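Local structure of quercetin 2,3-dioxygenase (Escherichia coli, 1TQ5) at residues 89-99 and 125-135; 190-198 and 207-218. The protein cleaves the flavonoid quercetin with dioxygen in vitro, releasing carbon monoxide, with the help of one divalent metal ion, though its physiological role is unknown. One frame throughout, in Å; residues are numbered along the deposited sequence.

Each of the two contacts joins antiparallel strands, one in either half of this bicupin. Interaction 1 (89-99 with 125-135) adds the edge strand 129-133 to a sheet of the N-terminal cupin domain, the half that holds the metal site. Met93 and Ala95 approach the metal ligands His101 and His59, each pair of side chains being about 4 Å apart. Interaction 2 (190-198 with 207-218) belongs to a four-stranded sheet of the C-terminal cupin domain and lies away from that site. Interactions 1 and 2 sit on opposite sides of the chain's centre; the centres of interactions 1 and 2 are about 30 Å apart, and the nearest atoms of interactions 1 and 2 about 15 Å apart.

Interaction 1 (89-99 and 125-135). With CD (cadmium ion), chain E.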
# COMPACT_ATOMS: atom_id res chain seq x y z
N GLU A 89 -6.75 9.37 -3.87
CA GLU A 89 -5.86 10.03 -2.93
C GLU A 89 -5.23 9.12 -1.89
O GLU A 89 -5.63 7.96 -1.72
CB GLU A 89 -6.58 11.19 -2.25
CG GLU A 89 -6.97 12.29 -3.22
CD GLU A 89 -7.49 13.53 -2.53
OE1 GLU A 89 -7.34 13.62 -1.29
OE2 GLU A 89 -8.02 14.42 -3.22
N PHE A 90 -4.23 9.66 -1.19
CA PHE A 90 -3.50 8.94 -0.16
C PHE A 90 -3.58 9.71 1.15
O PHE A 90 -3.98 10.87 1.19
CB PHE A 90 -2.02 8.83 -0.54
CG PHE A 90 -1.74 7.95 -1.72
CD1 PHE A 90 -1.49 6.59 -1.56
CD2 PHE A 90 -1.67 8.49 -3.00
CE1 PHE A 90 -1.18 5.78 -2.66
CE2 PHE A 90 -1.37 7.69 -4.10
CZ PHE A 90 -1.12 6.34 -3.93
N GLN A 91 -3.18 9.04 2.22
CA GLN A 91 -3.12 9.65 3.54
C GLN A 91 -2.11 8.79 4.27
O GLN A 91 -1.98 7.60 3.99
CB GLN A 91 -4.48 9.61 4.25
CG GLN A 91 -4.83 8.30 4.95
CD GLN A 91 -6.19 8.35 5.64
OE1 GLN A 91 -6.72 9.42 5.91
NE2 GLN A 91 -6.75 7.18 5.93
N ILE A 92 -1.35 9.39 5.17
CA ILE A 92 -0.38 8.62 5.93
C ILE A 92 -0.41 9.07 7.38
O ILE A 92 -0.65 10.24 7.67
CB ILE A 92 1.04 8.75 5.36
CG1 ILE A 92 1.97 7.75 6.05
CG2 ILE A 92 1.56 10.17 5.53
CD1 ILE A 92 3.35 7.64 5.43
N MSE A 93 -0.19 8.12 8.28
CA MSE A 93 -0.19 8.40 9.71
C MSE A 93 0.92 7.62 10.40
O MSE A 93 1.13 6.44 10.12
CB MSE A 93 -1.55 8.00 10.28
CG MSE A 93 -1.78 8.35 11.74
SE MSE A 93 -3.43 7.80 12.26
CE MSE A 93 -3.07 6.10 12.75
N SER A 94 1.65 8.29 11.28
CA SER A 94 2.71 7.66 12.04
C SER A 94 2.18 7.46 13.46
O SER A 94 1.89 8.44 14.15
CB SER A 94 3.96 8.55 12.09
OG SER A 94 4.54 8.70 10.81
N ALA A 95 2.03 6.21 13.88
CA ALA A 95 1.52 5.94 15.22
C ALA A 95 2.50 6.48 16.27
O ALA A 95 2.09 6.88 17.36
CB ALA A 95 1.31 4.44 15.42
N GLY A 96 3.78 6.47 15.93
CA GLY A 96 4.79 6.97 16.85
C GLY A 96 4.69 6.37 18.24
O GLY A 96 4.57 5.16 18.40
N THR A 97 4.73 7.24 19.25
CA THR A 97 4.66 6.80 20.64
C THR A 97 3.31 6.20 21.02
O THR A 97 3.20 5.45 21.99
CB THR A 97 4.98 7.97 21.60
OG1 THR A 97 4.18 9.10 21.26
CG2 THR A 97 6.45 8.34 21.50
N GLY A 98 2.27 6.53 20.25
CA GLY A 98 0.95 6.00 20.54
C GLY A 98 -0.13 6.88 19.93
O GLY A 98 0.03 8.09 19.85
N ILE A 99 -1.24 6.27 19.51
CA ILE A 99 -2.31 7.03 18.90
C ILE A 99 -3.54 6.15 18.66
O ILE A 99 -3.43 4.93 18.55
CB ILE A 99 -1.83 7.65 17.56
CG1 ILE A 99 -2.37 9.07 17.39
CG2 ILE A 99 -2.22 6.75 16.38
CD1 ILE A 99 -3.86 9.17 17.22
N GLY A 125 9.31 5.09 18.55
CA GLY A 125 9.02 6.12 19.53
C GLY A 125 9.05 7.54 18.99
O GLY A 125 9.36 8.47 19.73
N ILE A 126 8.72 7.70 17.71
CA ILE A 126 8.71 9.03 17.11
C ILE A 126 7.45 9.77 17.55
O ILE A 126 6.64 9.23 18.30
CB ILE A 126 8.70 8.97 15.57
CG1 ILE A 126 7.31 8.55 15.08
CG2 ILE A 126 9.76 8.00 15.09
CD1 ILE A 126 6.89 9.23 13.80
N THR A 127 7.29 10.99 17.07
CA THR A 127 6.14 11.80 17.41
C THR A 127 4.99 11.62 16.41
O THR A 127 5.18 11.72 15.20
CB THR A 127 6.52 13.29 17.48
OG1 THR A 127 5.34 14.09 17.65
CG2 THR A 127 7.25 13.71 16.22
N PRO A 128 3.78 11.34 16.92
CA PRO A 128 2.58 11.13 16.09
C PRO A 128 2.36 12.25 15.08
O PRO A 128 2.44 13.42 15.41
CB PRO A 128 1.47 11.07 17.13
CG PRO A 128 2.15 10.45 18.31
CD PRO A 128 3.46 11.20 18.35
N ARG A 129 2.06 11.87 13.84
CA ARG A 129 1.83 12.84 12.78
C ARG A 129 0.83 12.32 11.76
O ARG A 129 0.71 11.11 11.55
CB ARG A 129 3.13 13.19 12.08
CG ARG A 129 3.80 11.99 11.44
CD ARG A 129 3.90 12.14 9.93
NE ARG A 129 4.33 10.89 9.32
CZ ARG A 129 4.68 10.75 8.05
NH1 ARG A 129 4.65 11.79 7.23
NH2 ARG A 129 5.05 9.56 7.60
N TYR A 130 0.10 13.24 11.13
CA TYR A 130 -0.88 12.87 10.13
C TYR A 130 -0.79 13.79 8.93
O TYR A 130 -0.91 15.01 9.05
CB TYR A 130 -2.30 12.95 10.68
CG TYR A 130 -3.33 12.68 9.62
CD1 TYR A 130 -3.50 11.39 9.09
CD2 TYR A 130 -4.10 13.71 9.08
CE1 TYR A 130 -4.39 11.15 8.06
CE2 TYR A 130 -5.00 13.48 8.04
CZ TYR A 130 -5.13 12.19 7.53
OH TYR A 130 -6.00 11.95 6.49
N GLU A 131 -0.57 13.20 7.76
CA GLU A 131 -0.48 13.97 6.54
C GLU A 131 -1.34 13.39 5.43
O GLU A 131 -1.60 12.18 5.38
CB GLU A 131 0.98 14.06 6.07
CG GLU A 131 1.86 14.87 7.00
CD GLU A 131 3.22 15.14 6.40
OE1 GLU A 131 3.29 15.84 5.37
OE2 GLU A 131 4.22 14.64 6.96
N GLN A 132 -1.80 14.26 4.55
CA GLN A 132 -2.63 13.86 3.44
C GLN A 132 -2.20 14.72 2.27
O GLN A 132 -1.84 15.88 2.46
CB GLN A 132 -4.10 14.12 3.78
CG GLN A 132 -5.12 13.41 2.89
CD GLN A 132 -5.31 14.08 1.54
OE1 GLN A 132 -5.55 15.29 1.45
NE2 GLN A 132 -5.20 13.30 0.47
N ARG A 133 -2.21 14.16 1.07
CA ARG A 133 -1.81 14.92 -0.11
C ARG A 133 -2.58 14.55 -1.36
O ARG A 133 -2.94 13.39 -1.57
CB ARG A 133 -0.31 14.74 -0.38
CG ARG A 133 0.19 15.47 -1.63
CD ARG A 133 1.66 15.82 -1.51
NE ARG A 133 2.11 16.76 -2.54
CZ ARG A 133 3.27 17.41 -2.49
NH1 ARG A 133 4.09 17.24 -1.47
NH2 ARG A 133 3.62 18.23 -3.47
N ARG A 134 -2.85 15.56 -2.18
CA ARG A 134 -3.54 15.36 -3.43
C ARG A 134 -2.54 15.59 -4.56
O ARG A 134 -2.15 16.72 -4.82
CB ARG A 134 -4.70 16.33 -3.59
CG ARG A 134 -5.33 16.26 -4.96
CD ARG A 134 -6.65 16.99 -5.00
NE ARG A 134 -7.25 16.89 -6.33
CZ ARG A 134 -8.55 16.98 -6.55
NH1 ARG A 134 -9.39 17.17 -5.54
NH2 ARG A 134 -9.02 16.89 -7.79
N PHE A 135 -2.14 14.49 -5.19
CA PHE A 135 -1.18 14.53 -6.29
C PHE A 135 -1.93 14.81 -7.58
O PHE A 135 -3.12 14.51 -7.70
CB PHE A 135 -0.47 13.18 -6.41
CG PHE A 135 0.32 12.79 -5.19
CD1 PHE A 135 1.61 13.27 -5.00
CD2 PHE A 135 -0.23 11.96 -4.23
CE1 PHE A 135 2.34 12.92 -3.86
CE2 PHE A 135 0.49 11.60 -3.09
CZ PHE A 135 1.78 12.09 -2.91
CD CD E . -8.40 15.93 -1.14
O HOH W 1 -8.67 15.22 1.38
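Strands 90-94 and 129-133 run antiparallel, their axes 4.8 Å apart at closest approach. Ile92 and Glu131 form a hydrogen-bonded pair through two nearly straight bonds, and Ser94 N bonds to Arg129 O at 3.0 Å. Beyond the strands, the type II' turn from Ala95 to Gly98 brings Gly96 CA within 3.3 Å of Ile126 O, where a side chain pointing that way would clash.

On the face of Ile92, Ser94 and Arg129, the arginine bends at chi2 (117°), which turns its guanidinium back across the neighbouring strand. NE gives Ser94 OG a straight bond of 2.7 Å in the guanidinium plane. NH1 forms a salt bridge to Glu131 OE2, and NH2 reaches Glu63 and the carbonyl of Lys155; Ser94 OG also bonds Glu63. With bonds at NE, NH1 and NH2 and Ile92 CG2 over one face, the orientation of the guanidinium is fixed.

On the other face, Tyr130 OH donates to Gln91 OE1 at 2.7 Å. This oxygen sits at the edge of the phenol, in its plane, while the amide itself is turned 75° from the ring, on which His75 stacks. Gln132 NE2 bonds Phe90 O (2.8 Å) and, weakly, Glu89 OE1. Both carboxylate oxygens of Glu89 also chelate a cadmium ion, distinct from the one held by His59 and His101, with water 1 as a further ligand.

Strand 129-133 thus forms one edge of a seven-stranded antiparallel sheet in the N-terminal cupin beta-sandwich, and its partner strand leads through the turn to the strand carrying metal ligand His101.

Interaction 2 (190-198 and 207-218); sequences GNVTINGVK and IWDEQAISIHAD
Ile194 packs among Ile207, Ile213 and Ile215 on the buried side of this contact, where strands 191-194 and 213-217 run antiparallel, their axes 4.7 Å apart at closest approach. Its CG2 meets Ile207 CD1 at 3.8 Å and also touches Ile213 CG2. CG1 lies alongside Ile215 CG1, 4.0 Å away, the two side chains pointing the same way. Val192 continues this apolar face beside Ala217, and Ile185 and Val187 of strand 182-187 pack against it from within the domain.

Thr193 and His216, a hydrogen-bonded pair joined by two backbone bonds, point to the opposite, more solvent-accessible face. Contacts there are looser and partly run through water: water 2 links Thr193 OG1 to Asp218 OD1, to which it donates at 2.9 Å. His216 ND1 reaches the same OD1 only weakly, and Lys198 NZ stays 4.4 Å from Asp218 OD2, too far for a salt bridge. The backbone is firmer here, for Asp218 N bonds Asn191 O at 2.8 Å.

Asn195, at the start of the type I' turn's central pair, bonds Ser214 O through its backbone N. With CG beside that N (chi1 -73°), its amide lies along the other strand: OD1 accepts from Ser214 N at 2.9 Å and ND2 donates to Ala212 O in the amide plane, at 168°. An alanine here would remove both bonds and would probably leave Ser214 N and Ala212 O without these mates, freeing the approach to strand 213-217 to shift.

The tight turn makes 191-194 and 197-200 a two-residue beta hairpin; strand 213-217 adds to it as a third strand, and strand 172-175 completes the four-stranded antiparallel sheet of the C-terminal cupin beta-sandwich.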
# COMPACT_ATOMS: atom_id res chain seq x y z
N GLY A 190 -5.21 -3.80 -13.98
CA GLY A 190 -4.60 -4.02 -15.28
C GLY A 190 -3.85 -5.33 -15.37
O GLY A 190 -3.96 -6.18 -14.49
N ASN A 191 -3.10 -5.49 -16.44
CA ASN A 191 -2.33 -6.71 -16.68
C ASN A 191 -0.93 -6.30 -17.08
O ASN A 191 -0.74 -5.61 -18.08
CB ASN A 191 -2.97 -7.52 -17.81
CG ASN A 191 -4.37 -7.98 -17.49
OD1 ASN A 191 -4.56 -8.97 -16.78
ND2 ASN A 191 -5.37 -7.27 -18.00
N VAL A 192 0.06 -6.73 -16.30
CA VAL A 192 1.44 -6.40 -16.61
C VAL A 192 2.33 -7.63 -16.59
O VAL A 192 1.94 -8.71 -16.14
CB VAL A 192 2.00 -5.35 -15.61
CG1 VAL A 192 1.07 -4.16 -15.52
CG2 VAL A 192 2.20 -5.99 -14.23
N THR A 193 3.54 -7.46 -17.12
CA THR A 193 4.54 -8.51 -17.15
C THR A 193 5.76 -7.86 -16.52
O THR A 193 6.20 -6.81 -16.95
CB THR A 193 4.88 -8.95 -18.61
OG1 THR A 193 3.78 -9.69 -19.15
CG2 THR A 193 6.11 -9.82 -18.64
N ILE A 194 6.29 -8.49 -15.47
CA ILE A 194 7.44 -7.96 -14.76
C ILE A 194 8.56 -8.99 -14.65
O ILE A 194 8.41 -10.03 -14.00
CB ILE A 194 6.99 -7.48 -13.35
CG1 ILE A 194 5.96 -6.36 -13.50
CG2 ILE A 194 8.18 -7.04 -12.53
CD1 ILE A 194 5.27 -5.96 -12.22
N ASN A 195 9.69 -8.70 -15.29
CA ASN A 195 10.83 -9.62 -15.27
C ASN A 195 10.37 -11.02 -15.67
O ASN A 195 10.70 -12.01 -15.00
CB ASN A 195 11.47 -9.63 -13.88
CG ASN A 195 12.26 -8.37 -13.58
OD1 ASN A 195 11.76 -7.25 -13.75
ND2 ASN A 195 13.50 -8.53 -13.14
N GLY A 196 9.58 -11.10 -16.74
CA GLY A 196 9.10 -12.37 -17.24
C GLY A 196 7.95 -13.03 -16.50
O GLY A 196 7.63 -14.19 -16.78
N VAL A 197 7.32 -12.31 -15.58
CA VAL A 197 6.22 -12.87 -14.81
C VAL A 197 4.95 -12.06 -15.02
O VAL A 197 4.92 -10.86 -14.79
CB VAL A 197 6.57 -12.89 -13.30
CG1 VAL A 197 5.42 -13.51 -12.49
CG2 VAL A 197 7.85 -13.68 -13.08
N LYS A 198 3.89 -12.71 -15.48
CA LYS A 198 2.63 -12.01 -15.70
C LYS A 198 1.88 -11.83 -14.40
O LYS A 198 1.84 -12.73 -13.55
CB LYS A 198 1.76 -12.77 -16.72
CG LYS A 198 0.41 -12.13 -16.98
CD LYS A 198 -0.24 -12.63 -18.26
CE LYS A 198 0.43 -12.04 -19.51
NZ LYS A 198 -0.23 -12.47 -20.79
N ILE A 207 10.36 -9.33 -5.24
CA ILE A 207 11.57 -9.38 -6.05
C ILE A 207 12.80 -8.91 -5.29
O ILE A 207 12.76 -7.90 -4.60
CB ILE A 207 11.42 -8.48 -7.29
CG1 ILE A 207 10.20 -8.91 -8.10
CG2 ILE A 207 12.70 -8.52 -8.14
CD1 ILE A 207 9.74 -7.87 -9.11
N TRP A 208 13.90 -9.64 -5.43
CA TRP A 208 15.14 -9.26 -4.79
C TRP A 208 16.30 -9.94 -5.49
O TRP A 208 16.10 -10.83 -6.32
CB TRP A 208 15.10 -9.60 -3.29
CG TRP A 208 15.22 -11.05 -2.96
CD1 TRP A 208 16.36 -11.79 -2.89
CD2 TRP A 208 14.15 -11.94 -2.63
NE1 TRP A 208 16.07 -13.09 -2.53
CE2 TRP A 208 14.72 -13.21 -2.36
CE3 TRP A 208 12.75 -11.80 -2.52
CZ2 TRP A 208 13.96 -14.32 -2.00
CZ3 TRP A 208 11.99 -12.91 -2.16
CH2 TRP A 208 12.60 -14.15 -1.91
N ASP A 209 17.52 -9.53 -5.16
CA ASP A 209 18.72 -10.08 -5.79
C ASP A 209 18.73 -9.73 -7.27
O ASP A 209 19.35 -10.42 -8.08
CB ASP A 209 18.78 -11.60 -5.62
CG ASP A 209 19.28 -12.02 -4.24
OD1 ASP A 209 19.79 -11.14 -3.50
OD2 ASP A 209 19.17 -13.22 -3.90
N GLU A 210 18.04 -8.65 -7.61
CA GLU A 210 17.97 -8.16 -8.98
C GLU A 210 18.44 -6.71 -8.98
O GLU A 210 18.35 -6.02 -7.96
CB GLU A 210 16.54 -8.26 -9.52
CG GLU A 210 16.41 -7.82 -10.97
CD GLU A 210 17.33 -8.59 -11.90
OE1 GLU A 210 17.21 -9.83 -11.97
OE2 GLU A 210 18.18 -7.95 -12.56
N GLN A 211 18.93 -6.24 -10.12
CA GLN A 211 19.41 -4.86 -10.22
C GLN A 211 18.50 -3.97 -11.07
O GLN A 211 18.68 -2.76 -11.10
CB GLN A 211 20.83 -4.85 -10.80
CG GLN A 211 20.98 -5.54 -12.15
CD GLN A 211 22.43 -5.66 -12.59
OE1 GLN A 211 23.14 -4.66 -12.71
NE2 GLN A 211 22.88 -6.89 -12.82
N ALA A 212 17.52 -4.57 -11.73
CA ALA A 212 16.60 -3.81 -12.57
C ALA A 212 15.22 -4.45 -12.66
O ALA A 212 15.09 -5.67 -12.76
CB ALA A 212 17.18 -3.65 -13.97
N ILE A 213 14.19 -3.62 -12.61
CA ILE A 213 12.82 -4.10 -12.71
C ILE A 213 12.29 -3.65 -14.07
O ILE A 213 12.23 -2.45 -14.35
CB ILE A 213 11.92 -3.49 -11.61
CG1 ILE A 213 12.43 -3.92 -10.22
CG2 ILE A 213 10.48 -3.90 -11.81
CD1 ILE A 213 12.38 -5.40 -9.97
N SER A 214 11.95 -4.62 -14.92
CA SER A 214 11.43 -4.33 -16.25
C SER A 214 9.93 -4.56 -16.22
O SER A 214 9.47 -5.64 -15.84
CB SER A 214 12.06 -5.24 -17.31
OG SER A 214 13.45 -5.02 -17.40
N ILE A 215 9.18 -3.56 -16.63
CA ILE A 215 7.74 -3.66 -16.61
C ILE A 215 7.14 -3.38 -17.99
O ILE A 215 7.50 -2.41 -18.65
CB ILE A 215 7.16 -2.67 -15.58
CG1 ILE A 215 5.66 -2.89 -15.40
CG2 ILE A 215 7.45 -1.24 -16.01
CD1 ILE A 215 5.07 -2.02 -14.29
N HIS A 216 6.25 -4.27 -18.42
CA HIS A 216 5.57 -4.12 -19.69
C HIS A 216 4.07 -4.22 -19.42
O HIS A 216 3.61 -5.15 -18.76
CB HIS A 216 6.00 -5.22 -20.67
CG HIS A 216 5.26 -5.20 -21.97
ND1 HIS A 216 4.00 -5.72 -22.12
CD2 HIS A 216 5.60 -4.66 -23.17
CE1 HIS A 216 3.58 -5.51 -23.36
NE2 HIS A 216 4.53 -4.87 -24.02
N ALA A 217 3.30 -3.25 -19.91
CA ALA A 217 1.86 -3.26 -19.70
C ALA A 217 1.11 -3.92 -20.85
O ALA A 217 1.16 -3.45 -21.99
CB ALA A 217 1.36 -1.83 -19.50
N ASP A 218 0.40 -5.01 -20.55
CA ASP A 218 -0.35 -5.74 -21.56
C ASP A 218 -1.69 -5.04 -21.82
O ASP A 218 -2.37 -5.30 -22.82
CB ASP A 218 -0.57 -7.18 -21.10
CG ASP A 218 0.72 -7.86 -20.67
OD1 ASP A 218 1.69 -7.88 -21.46
OD2 ASP A 218 0.78 -8.37 -19.53
O HOH W 2 3.57 -9.99 -21.93